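Side-chain contacts in EF0056 (Enterococcus faecalis, PDB 6ORI), which is a calcium-binding enterococcal surface protein of unestablished function, with immunoglobulin-like N-terminal domains and a probable role in biofilm formation: residues Y118-D123 / G128-D133; M166-L171 / D178-G183; T261-N266 / I330-A335. All blocks are in the same frame, centred on the assembly; numbering follows the deposited sequence.

Contact 1: Y118-D123 / G128-D133; sequences YIRAND and GAETTD
Gly128 meets Ile119 first: the tip of the isoleucine, CD1, rests 3.8 Å from Gly128 CA, in van der Waals contact with bare backbone. CG1 of Ile119 is set opposite its own carbonyl carbon (chi1 -62°), and the bend at chi2 (-76°) brings CD1 round to the glycine. The amide of Gly128 also reaches the 118-123 segment, through a water. Its N gives a hydrogen bond of 3.0 Å to this water, and Ala121 N gives one of 3.2 Å to the same water, which therefore accepts from both segments. The glycine carbonyl turns elsewhere, to His59 NE2.

Two residues on, Glu130 sends its carboxylate toward the guanidinium of Arg120. Glu130 OE2 and Arg120 NH2 stop 4.2 Å apart; OE2 sits far off the plane of the guanidinium, and none of the arginine's N-H bonds is directed there. The firmer partners of both groups are at Lys90: its NZ forms a salt bridge with Glu130 OE1, while its backbone O accepts from Arg120 NH1.

The joint between these two parts of the long connection from strand 113-117 to strand 135-144 is thus light: one methyl on a glycine, one shared water and a loose pairing of charges. The attraction between Arg120 and Glu130 is probably diffuse, with direction supplied by their separate bonds to Lys90.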
loop_
_atom_site.group_PDB
_atom_site.type_symbol
_atom_site.label_atom_id
_atom_site.label_comp_id
_atom_site.label_asym_id
_atom_site.label_seq_id
_atom_site.Cartn_x
_atom_site.Cartn_y
_atom_site.Cartn_z
ATOM N N TYR A 118 -8.742 -12.355 11.622
ATOM C CA TYR A 118 -7.385 -11.908 11.896
ATOM C C TYR A 118 -6.653 -12.814 12.894
ATOM O O TYR A 118 -5.479 -13.113 12.703
ATOM C CB TYR A 118 -7.432 -10.451 12.413
ATOM C CG TYR A 118 -6.075 -9.824 12.679
ATOM C CD1 TYR A 118 -5.377 -10.101 13.839
ATOM C CD2 TYR A 118 -5.494 -8.948 11.766
ATOM C CE1 TYR A 118 -4.127 -9.527 14.085
ATOM C CE2 TYR A 118 -4.253 -8.372 12.010
ATOM C CZ TYR A 118 -3.588 -8.666 13.172
ATOM O OH TYR A 118 -2.356 -8.096 13.413
ATOM N N ILE A 119 -7.350 -13.237 13.952
ATOM C CA ILE A 119 -6.704 -13.867 15.093
ATOM C C ILE A 119 -6.612 -15.367 14.902
ATOM O O ILE A 119 -7.631 -16.046 14.654
ATOM C CB ILE A 119 -7.454 -13.541 16.398
ATOM C CG1 ILE A 119 -7.439 -12.030 16.661
ATOM C CG2 ILE A 119 -6.885 -14.329 17.566
ATOM C CD1 ILE A 119 -6.107 -11.482 17.175
ATOM N N ARG A 120 -5.391 -15.872 15.046
ATOM C CA ARG A 120 -5.088 -17.250 14.730
ATOM C C ARG A 120 -5.919 -18.253 15.531
ATOM O O ARG A 120 -6.361 -19.261 14.980
ATOM C CB ARG A 120 -3.599 -17.511 14.925
ATOM C CG ARG A 120 -3.184 -18.877 14.367
ATOM C CD ARG A 120 -1.699 -19.087 14.437
ATOM N NE ARG A 120 -1.226 -19.053 15.812
ATOM C CZ ARG A 120 0.048 -19.042 16.166
ATOM N NH1 ARG A 120 0.996 -19.005 15.256
ATOM N NH2 ARG A 120 0.372 -19.005 17.447
ATOM N N ALA A 121 -6.118 -17.990 16.822
ATOM C CA ALA A 121 -6.877 -18.901 17.689
ATOM C C ALA A 121 -8.350 -18.920 17.380
ATOM O O ALA A 121 -9.072 -19.776 17.906
ATOM C CB ALA A 121 -6.684 -18.537 19.139
ATOM N N ASN A 122 -8.807 -17.994 16.553
ATOM C CA ASN A 122 -10.183 -17.973 16.085
ATOM C C ASN A 122 -10.250 -18.356 14.604
ATOM O O ASN A 122 -10.897 -17.683 13.806
ATOM C CB ASN A 122 -10.791 -16.598 16.360
ATOM C CG ASN A 122 -10.806 -16.276 17.825
ATOM O OD1 ASN A 122 -9.926 -15.565 18.335
ATOM N ND2 ASN A 122 -11.800 -16.803 18.527
ATOM N N ASP A 123 -9.570 -19.432 14.233
ATOM C CA ASP A 123 -9.510 -19.893 12.842
ATOM C C ASP A 123 -9.017 -18.814 11.888
ATOM O O ASP A 123 -9.401 -18.760 10.718
ATOM C CB ASP A 123 -10.872 -20.427 12.411
ATOM C CG ASP A 123 -11.333 -21.562 13.286
ATOM O OD1 ASP A 123 -10.578 -22.553 13.412
ATOM O OD2 ASP A 123 -12.432 -21.426 13.874
ATOM N N GLY A 128 -2.522 -13.678 18.391
ATOM C CA GLY A 128 -3.044 -12.533 19.110
ATOM C C GLY A 128 -2.109 -12.000 20.182
ATOM O O GLY A 128 -2.063 -10.805 20.427
ATOM N N ALA A 129 -1.373 -12.885 20.831
ATOM C CA ALA A 129 -0.542 -12.491 21.949
ATOM C C ALA A 129 0.816 -11.958 21.517
ATOM O O ALA A 129 1.567 -11.449 22.356
ATOM C CB ALA A 129 -0.365 -13.667 22.911
ATOM N N GLU A 130 1.142 -12.052 20.233
ATOM C CA GLU A 130 2.458 -11.640 19.765
ATOM C C GLU A 130 2.354 -10.228 19.225
ATOM O O GLU A 130 1.501 -9.935 18.379
ATOM C CB GLU A 130 2.974 -12.647 18.727
ATOM C CG GLU A 130 3.254 -14.020 19.355
ATOM C CD GLU A 130 3.538 -15.141 18.366
ATOM O OE1 GLU A 130 3.897 -14.856 17.203
ATOM O OE2 GLU A 130 3.396 -16.330 18.763
ATOM N N THR A 131 3.189 -9.338 19.754
ATOM C CA THR A 131 3.097 -7.910 19.453
ATOM C C THR A 131 4.435 -7.332 19.021
ATOM O O THR A 131 4.689 -6.131 19.186
ATOM C CB THR A 131 2.629 -7.137 20.679
ATOM O OG1 THR A 131 3.602 -7.272 21.728
ATOM C CG2 THR A 131 1.307 -7.653 21.141
ATOM N N THR A 132 5.284 -8.160 18.431
ATOM C CA THR A 132 6.629 -7.725 18.094
ATOM C C THR A 132 6.790 -7.696 16.574
ATOM O O THR A 132 6.141 -6.888 15.894
ATOM C CB THR A 132 7.677 -8.570 18.814
ATOM O OG1 THR A 132 7.566 -9.935 18.437
ATOM C CG2 THR A 132 7.484 -8.460 20.328
ATOM N N ASP A 133 7.624 -8.561 16.028
ATOM C CA ASP A 133 7.973 -8.501 14.614
ATOM C C ASP A 133 6.777 -8.797 13.729
ATOM O O ASP A 133 5.947 -9.641 14.069
ATOM C CB ASP A 133 9.068 -9.525 14.291
ATOM C CG ASP A 133 10.329 -9.286 15.071
ATOM O OD1 ASP A 133 10.557 -8.125 15.473
ATOM O OD2 ASP A 133 11.086 -10.268 15.239
HETATM O O HOH W 1 -4.110 -16.262 18.549
#

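Contact 2: M166-L171 / D178-G183; sequences MYRIYL and DKIVPG
Ile180 and Leu171 bury the most surface here; Ile180 leans against strand 166-173 near Leu171, from a strand that runs nearly at right angles to it (94° between the short axes). Its CB stands 4.1 Å from Leu171 O, and the CG2 branch comes a little closer to the same oxygen. The other branch goes to the tyrosine: CG1 lies 3.8 Å from Tyr170 CD2, the two side chains crossing almost perpendicularly. With CD1 anti to CA (chi2 175°), the tip stays 3.8 Å from Tyr170 CD2 and also comes to 3.4 Å from Arg168 NH2, the arginine arriving from the opposite direction.

Arg168 and Tyr170 are packed together on their own strand, with Arg168 NH1 4.0 Å above the centre of the tyrosine ring, and the isoleucine tip meets both members of this pair. The polar ends are held elsewhere: Arg168 NH2 by a salt bridge to Glu185, Arg168 NH1 by Glu21 O and Tyr170 OH by Glu21 OE1.

The backbone link comes next in the chain. Val181 N donates to Leu171 O at 2.9 Å, almost straight at 171°, and Ile180 CA adds a C-H...O approach to that oxygen. Beside it Val181 CG2 and Leu171 CD2 run side by side, 3.9 Å apart.

Together these contacts close a beta hairpin. Strand 166-173 is flanked by antiparallel neighbours 68-74 and 184-189; after Val181 the chain turns a corner at Pro182 and Gly183 before entering strand 184-189.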
loop_
_atom_site.group_PDB
_atom_site.type_symbol
_atom_site.label_atom_id
_atom_site.label_comp_id
_atom_site.label_asym_id
_atom_site.label_seq_id
_atom_site.Cartn_x
_atom_site.Cartn_y
_atom_site.Cartn_z
ATOM N N MET A 166 -6.914 -4.013 -9.411
ATOM C CA MET A 166 -6.766 -3.623 -8.034
ATOM C C MET A 166 -6.967 -4.726 -7.022
ATOM O O MET A 166 -7.583 -5.773 -7.296
ATOM C CB MET A 166 -7.716 -2.476 -7.734
ATOM C CG MET A 166 -9.182 -2.847 -7.667
ATOM S SD MET A 166 -9.773 -3.549 -6.100
ATOM C CE MET A 166 -9.723 -2.100 -5.079
ATOM N N TYR A 167 -6.437 -4.475 -5.833
ATOM C CA TYR A 167 -6.809 -5.219 -4.636
ATOM C C TYR A 167 -6.885 -4.236 -3.476
ATOM O O TYR A 167 -6.243 -3.186 -3.505
ATOM C CB TYR A 167 -5.821 -6.334 -4.330
ATOM C CG TYR A 167 -4.385 -5.917 -4.156
ATOM C CD1 TYR A 167 -3.931 -5.336 -2.983
ATOM C CD2 TYR A 167 -3.468 -6.154 -5.165
ATOM C CE1 TYR A 167 -2.584 -4.968 -2.855
ATOM C CE2 TYR A 167 -2.143 -5.818 -5.038
ATOM C CZ TYR A 167 -1.708 -5.240 -3.886
ATOM O OH TYR A 167 -0.370 -4.916 -3.800
ATOM N N ARG A 168 -7.694 -4.562 -2.473
ATOM C CA ARG A 168 -7.740 -3.810 -1.221
ATOM C C ARG A 168 -7.828 -4.792 -0.072
ATOM O O ARG A 168 -8.712 -5.656 -0.068
ATOM C CB ARG A 168 -8.942 -2.862 -1.204
ATOM C CG ARG A 168 -9.125 -2.071 0.107
ATOM C CD ARG A 168 -10.518 -1.457 0.204
ATOM N NE ARG A 168 -10.603 -0.401 1.202
ATOM C CZ ARG A 168 -11.728 0.019 1.773
ATOM N NH1 ARG A 168 -12.896 -0.540 1.498
ATOM N NH2 ARG A 168 -11.669 1.020 2.637
ATOM N N ILE A 169 -6.933 -4.689 0.904
ATOM C CA ILE A 169 -7.016 -5.474 2.119
ATOM C C ILE A 169 -7.266 -4.534 3.298
ATOM O O ILE A 169 -6.729 -3.422 3.350
ATOM C CB ILE A 169 -5.769 -6.360 2.298
ATOM C CG1 ILE A 169 -6.020 -7.424 3.375
ATOM C CG2 ILE A 169 -4.532 -5.515 2.594
ATOM C CD1 ILE A 169 -4.942 -8.481 3.461
ATOM N N TYR A 170 -8.142 -4.935 4.206
ATOM C CA TYR A 170 -8.516 -4.064 5.306
ATOM C C TYR A 170 -9.047 -4.872 6.467
ATOM O O TYR A 170 -9.316 -6.055 6.337
ATOM C CB TYR A 170 -9.523 -2.994 4.855
ATOM C CG TYR A 170 -10.813 -3.479 4.223
ATOM C CD1 TYR A 170 -10.834 -3.961 2.910
ATOM C CD2 TYR A 170 -12.022 -3.382 4.895
ATOM C CE1 TYR A 170 -12.027 -4.372 2.320
ATOM C CE2 TYR A 170 -13.210 -3.794 4.304
ATOM C CZ TYR A 170 -13.189 -4.275 3.010
ATOM O OH TYR A 170 -14.339 -4.673 2.372
ATOM N N LEU A 171 -9.152 -4.228 7.620
ATOM C CA LEU A 171 -9.604 -4.868 8.840
ATOM C C LEU A 171 -10.908 -4.256 9.304
ATOM O O LEU A 171 -11.009 -3.027 9.369
ATOM C CB LEU A 171 -8.534 -4.674 9.897
ATOM C CG LEU A 171 -8.772 -5.344 11.235
ATOM C CD1 LEU A 171 -8.732 -6.844 11.070
ATOM C CD2 LEU A 171 -7.726 -4.873 12.243
ATOM N N ASP A 178 -19.029 -3.624 11.728
ATOM C CA ASP A 178 -18.176 -3.901 10.562
ATOM C C ASP A 178 -17.532 -2.669 9.952
ATOM O O ASP A 178 -17.150 -2.652 8.776
ATOM C CB ASP A 178 -18.927 -4.709 9.501
ATOM C CG ASP A 178 -19.145 -6.130 9.923
ATOM O OD1 ASP A 178 -18.556 -6.539 10.943
ATOM O OD2 ASP A 178 -19.904 -6.847 9.228
ATOM N N LYS A 179 -17.388 -1.628 10.764
ATOM C CA LYS A 179 -16.631 -0.464 10.367
ATOM C C LYS A 179 -15.156 -0.834 10.259
ATOM O O LYS A 179 -14.694 -1.857 10.817
ATOM C CB LYS A 179 -16.835 0.684 11.356
ATOM C CG LYS A 179 -18.204 1.354 11.220
ATOM C CD LYS A 179 -18.333 2.517 12.206
ATOM C CE LYS A 179 -19.590 3.314 11.971
ATOM N NZ LYS A 179 -20.786 2.597 12.510
ATOM N N ILE A 180 -14.435 -0.019 9.511
ATOM C CA ILE A 180 -13.043 -0.261 9.209
ATOM C C ILE A 180 -12.129 0.341 10.251
ATOM O O ILE A 180 -12.336 1.465 10.710
ATOM C CB ILE A 180 -12.734 0.318 7.828
ATOM C CG1 ILE A 180 -13.573 -0.429 6.788
ATOM C CG2 ILE A 180 -11.254 0.237 7.510
ATOM C CD1 ILE A 180 -13.432 0.140 5.381
ATOM N N VAL A 181 -11.091 -0.387 10.619
ATOM C CA VAL A 181 -10.107 0.123 11.551
ATOM C C VAL A 181 -9.209 1.109 10.813
ATOM O O VAL A 181 -8.529 0.746 9.845
ATOM C CB VAL A 181 -9.302 -1.016 12.150
ATOM C CG1 VAL A 181 -8.303 -0.505 13.154
ATOM C CG2 VAL A 181 -10.239 -2.007 12.830
ATOM N N PRO A 182 -9.238 2.387 11.227
ATOM C CA PRO A 182 -8.574 3.388 10.381
ATOM C C PRO A 182 -7.063 3.274 10.320
ATOM O O PRO A 182 -6.419 3.029 11.320
ATOM C CB PRO A 182 -8.977 4.711 11.024
ATOM C CG PRO A 182 -9.288 4.365 12.445
ATOM C CD PRO A 182 -9.840 2.983 12.439
ATOM N N GLY A 183 -6.534 3.398 9.110
ATOM C CA GLY A 183 -5.121 3.218 8.851
ATOM C C GLY A 183 -4.744 1.781 8.502
ATOM O O GLY A 183 -3.646 1.551 7.980
#

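Contact 3: T261-N266 / I330-A335; sequences TPWYAN and IDFANA
The backbones keep well apart here, Ala265 CA and Ile330 CA being 8.7 Å from each other, so the beginning of strand 264-269 and the loop at 330-335 meet through side chains that both point across the gap. Ala265 CB touches the far end of the isoleucine, with Ile330 CD1 4.1 Å away. The reach comes from Ile330 itself: CG1 sits opposite the carbonyl carbon and chi2 is extended at 171°, which carries CD1 out to the short alanine.

At Trp263, two aromatic groups approach obliquely, Trp263 CZ3 to Phe332 CE1 at 4.3 Å. This is a loose touch rather than a ring stack. Ile330 CG2 also covers one face of the Phe332 ring, 3.7 Å above its plane toward the rim, so Ile330 touches Ala265 with CD1 and Phe332 with CG2. Tyr254 joins the aromatic group, stacked with Phe332 and edge-to-face with Trp263, while Trp263 NE1 is bonded to Lys259 O.

Just after Ile330, the loop is shaped by an Asx turn: Asp331 OD1 accepts from Ala333 N at 2.9 Å.

Everything passing between the segments is apolar and buried. Ile330 and Ala265 also touch strand 340-348 of the facing sheet, as befits the interior of a beta sandwich. The contact probably rests on dispersion and exclusion of water, with polar bonds such as that of the indole fixing orientation.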
loop_
_atom_site.group_PDB
_atom_site.type_symbol
_atom_site.label_atom_id
_atom_site.label_comp_id
_atom_site.label_asym_id
_atom_site.label_seq_id
_atom_site.Cartn_x
_atom_site.Cartn_y
_atom_site.Cartn_z
ATOM N N THR A 261 25.152 4.786 3.953
ATOM C CA THR A 261 24.539 6.043 4.307
ATOM C C THR A 261 25.244 7.235 3.667
ATOM O O THR A 261 26.420 7.152 3.300
ATOM C CB THR A 261 24.553 6.192 5.828
ATOM O OG1 THR A 261 25.873 5.890 6.320
ATOM C CG2 THR A 261 23.549 5.233 6.478
ATOM N N PRO A 262 24.540 8.364 3.530
ATOM C CA PRO A 262 23.136 8.512 3.887
ATOM C C PRO A 262 22.219 7.916 2.837
ATOM O O PRO A 262 22.465 7.941 1.632
ATOM C CB PRO A 262 22.979 10.030 3.987
ATOM C CG PRO A 262 23.935 10.553 2.954
ATOM C CD PRO A 262 25.122 9.621 3.008
ATOM N N TRP A 263 21.125 7.362 3.326
ATOM C CA TRP A 263 20.102 6.863 2.417
ATOM C C TRP A 263 19.291 8.011 1.839
ATOM O O TRP A 263 19.277 9.124 2.375
ATOM C CB TRP A 263 19.145 5.925 3.131
ATOM C CG TRP A 263 19.710 4.588 3.513
ATOM C CD1 TRP A 263 20.997 4.147 3.381
ATOM C CD2 TRP A 263 18.980 3.523 4.103
ATOM N NE1 TRP A 263 21.105 2.855 3.856
ATOM C CE2 TRP A 263 19.873 2.461 4.313
ATOM C CE3 TRP A 263 17.641 3.364 4.481
ATOM C CZ2 TRP A 263 19.468 1.254 4.874
ATOM C CZ3 TRP A 263 17.243 2.173 5.047
ATOM C CH2 TRP A 263 18.167 1.131 5.243
ATOM N N TYR A 264 18.616 7.702 0.733
ATOM C CA TYR A 264 17.713 8.630 0.064
ATOM C C TYR A 264 16.303 8.098 0.094
ATOM O O TYR A 264 16.081 6.886 -0.072
ATOM C CB TYR A 264 18.118 8.846 -1.389
ATOM C CG TYR A 264 19.362 9.689 -1.549
ATOM C CD1 TYR A 264 20.584 9.242 -1.058
ATOM C CD2 TYR A 264 19.311 10.943 -2.123
ATOM C CE1 TYR A 264 21.744 10.005 -1.194
ATOM C CE2 TYR A 264 20.472 11.713 -2.269
ATOM C CZ TYR A 264 21.675 11.234 -1.786
ATOM O OH TYR A 264 22.826 12.002 -1.915
ATOM N N ALA A 265 15.363 9.008 0.310
ATOM C CA ALA A 265 13.941 8.765 0.101
ATOM C C ALA A 265 13.635 9.148 -1.337
ATOM O O ALA A 265 13.983 10.247 -1.770
ATOM C CB ALA A 265 13.146 9.626 1.085
ATOM N N ASN A 266 13.015 8.232 -2.069
ATOM C CA ASN A 266 12.745 8.383 -3.502
ATOM C C ASN A 266 11.275 8.306 -3.802
ATOM O O ASN A 266 10.545 7.539 -3.166
ATOM C CB ASN A 266 13.419 7.278 -4.354
ATOM C CG ASN A 266 14.900 7.287 -4.260
ATOM O OD1 ASN A 266 15.567 7.859 -5.130
ATOM N ND2 ASN A 266 15.439 6.685 -3.221
ATOM N N ILE A 330 12.564 11.241 8.350
ATOM C CA ILE A 330 11.757 10.021 8.413
ATOM C C ILE A 330 11.788 9.489 9.836
ATOM O O ILE A 330 12.854 9.387 10.421
ATOM C CB ILE A 330 12.311 8.940 7.465
ATOM C CG1 ILE A 330 12.225 9.390 6.001
ATOM C CG2 ILE A 330 11.621 7.579 7.682
ATOM C CD1 ILE A 330 12.949 8.452 4.999
ATOM N N ASP A 331 10.619 9.138 10.375
ATOM C CA ASP A 331 10.565 8.461 11.661
ATOM C C ASP A 331 10.718 6.968 11.353
ATOM O O ASP A 331 9.795 6.312 10.870
ATOM C CB ASP A 331 9.276 8.772 12.418
ATOM C CG ASP A 331 9.304 8.240 13.839
ATOM O OD1 ASP A 331 9.950 7.208 14.090
ATOM O OD2 ASP A 331 8.676 8.859 14.723
ATOM N N PHE A 332 11.905 6.445 11.607
ATOM C CA PHE A 332 12.205 5.047 11.327
ATOM C C PHE A 332 11.697 4.102 12.404
ATOM O O PHE A 332 11.914 2.894 12.301
ATOM C CB PHE A 332 13.708 4.847 11.173
ATOM C CG PHE A 332 14.254 5.256 9.829
ATOM C CD1 PHE A 332 14.312 4.360 8.779
ATOM C CD2 PHE A 332 14.728 6.545 9.627
ATOM C CE1 PHE A 332 14.831 4.730 7.557
ATOM C CE2 PHE A 332 15.232 6.906 8.394
ATOM C CZ PHE A 332 15.264 5.988 7.369
ATOM N N ALA A 333 11.031 4.637 13.428
ATOM C CA ALA A 333 10.611 3.811 14.572
ATOM C C ALA A 333 11.823 3.026 15.058
ATOM O O ALA A 333 11.769 1.799 15.167
ATOM C CB ALA A 333 9.451 2.889 14.171
ATOM N N ASN A 334 12.930 3.730 15.333
ATOM C CA ASN A 334 14.200 3.087 15.590
ATOM C C ASN A 334 14.105 2.093 16.739
ATOM O O ASN A 334 13.545 2.404 17.802
ATOM C CB ASN A 334 15.322 4.101 15.897
ATOM C CG ASN A 334 15.815 4.879 14.658
ATOM O OD1 ASN A 334 15.928 4.365 13.532
ATOM N ND2 ASN A 334 16.159 6.140 14.890
ATOM N N ALA A 335 14.633 0.900 16.486
ATOM C CA ALA A 335 14.714 -0.200 17.455
ATOM C C ALA A 335 13.362 -0.820 17.790
ATOM O O ALA A 335 13.274 -1.655 18.693
ATOM C CB ALA A 335 15.442 0.250 18.707
#

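Overall arrangement
Contacts 1 and 2 belong together: their centres are 18 Å apart, yet Tyr118 CD2 packs against Leu171 CD1 at 3.9 Å, so the loop of contact 1 and the hairpin share side-chain packing. Contact 3 stands apart. Its centre is 28 Å from that of contact 1, with nearest atoms about 8 Å apart, and it lies across the chain's centre from contact 2, about 15 Å away at the nearest atoms. The calcium site links both halves of the chain: Ser162 comes shortly before 166-171 of contact 2, while Asp374 directly precedes strand 375-382, which pairs with strand 264-269 of contact 3. Gly372, Leu400 and Asp402 complete the calcium site.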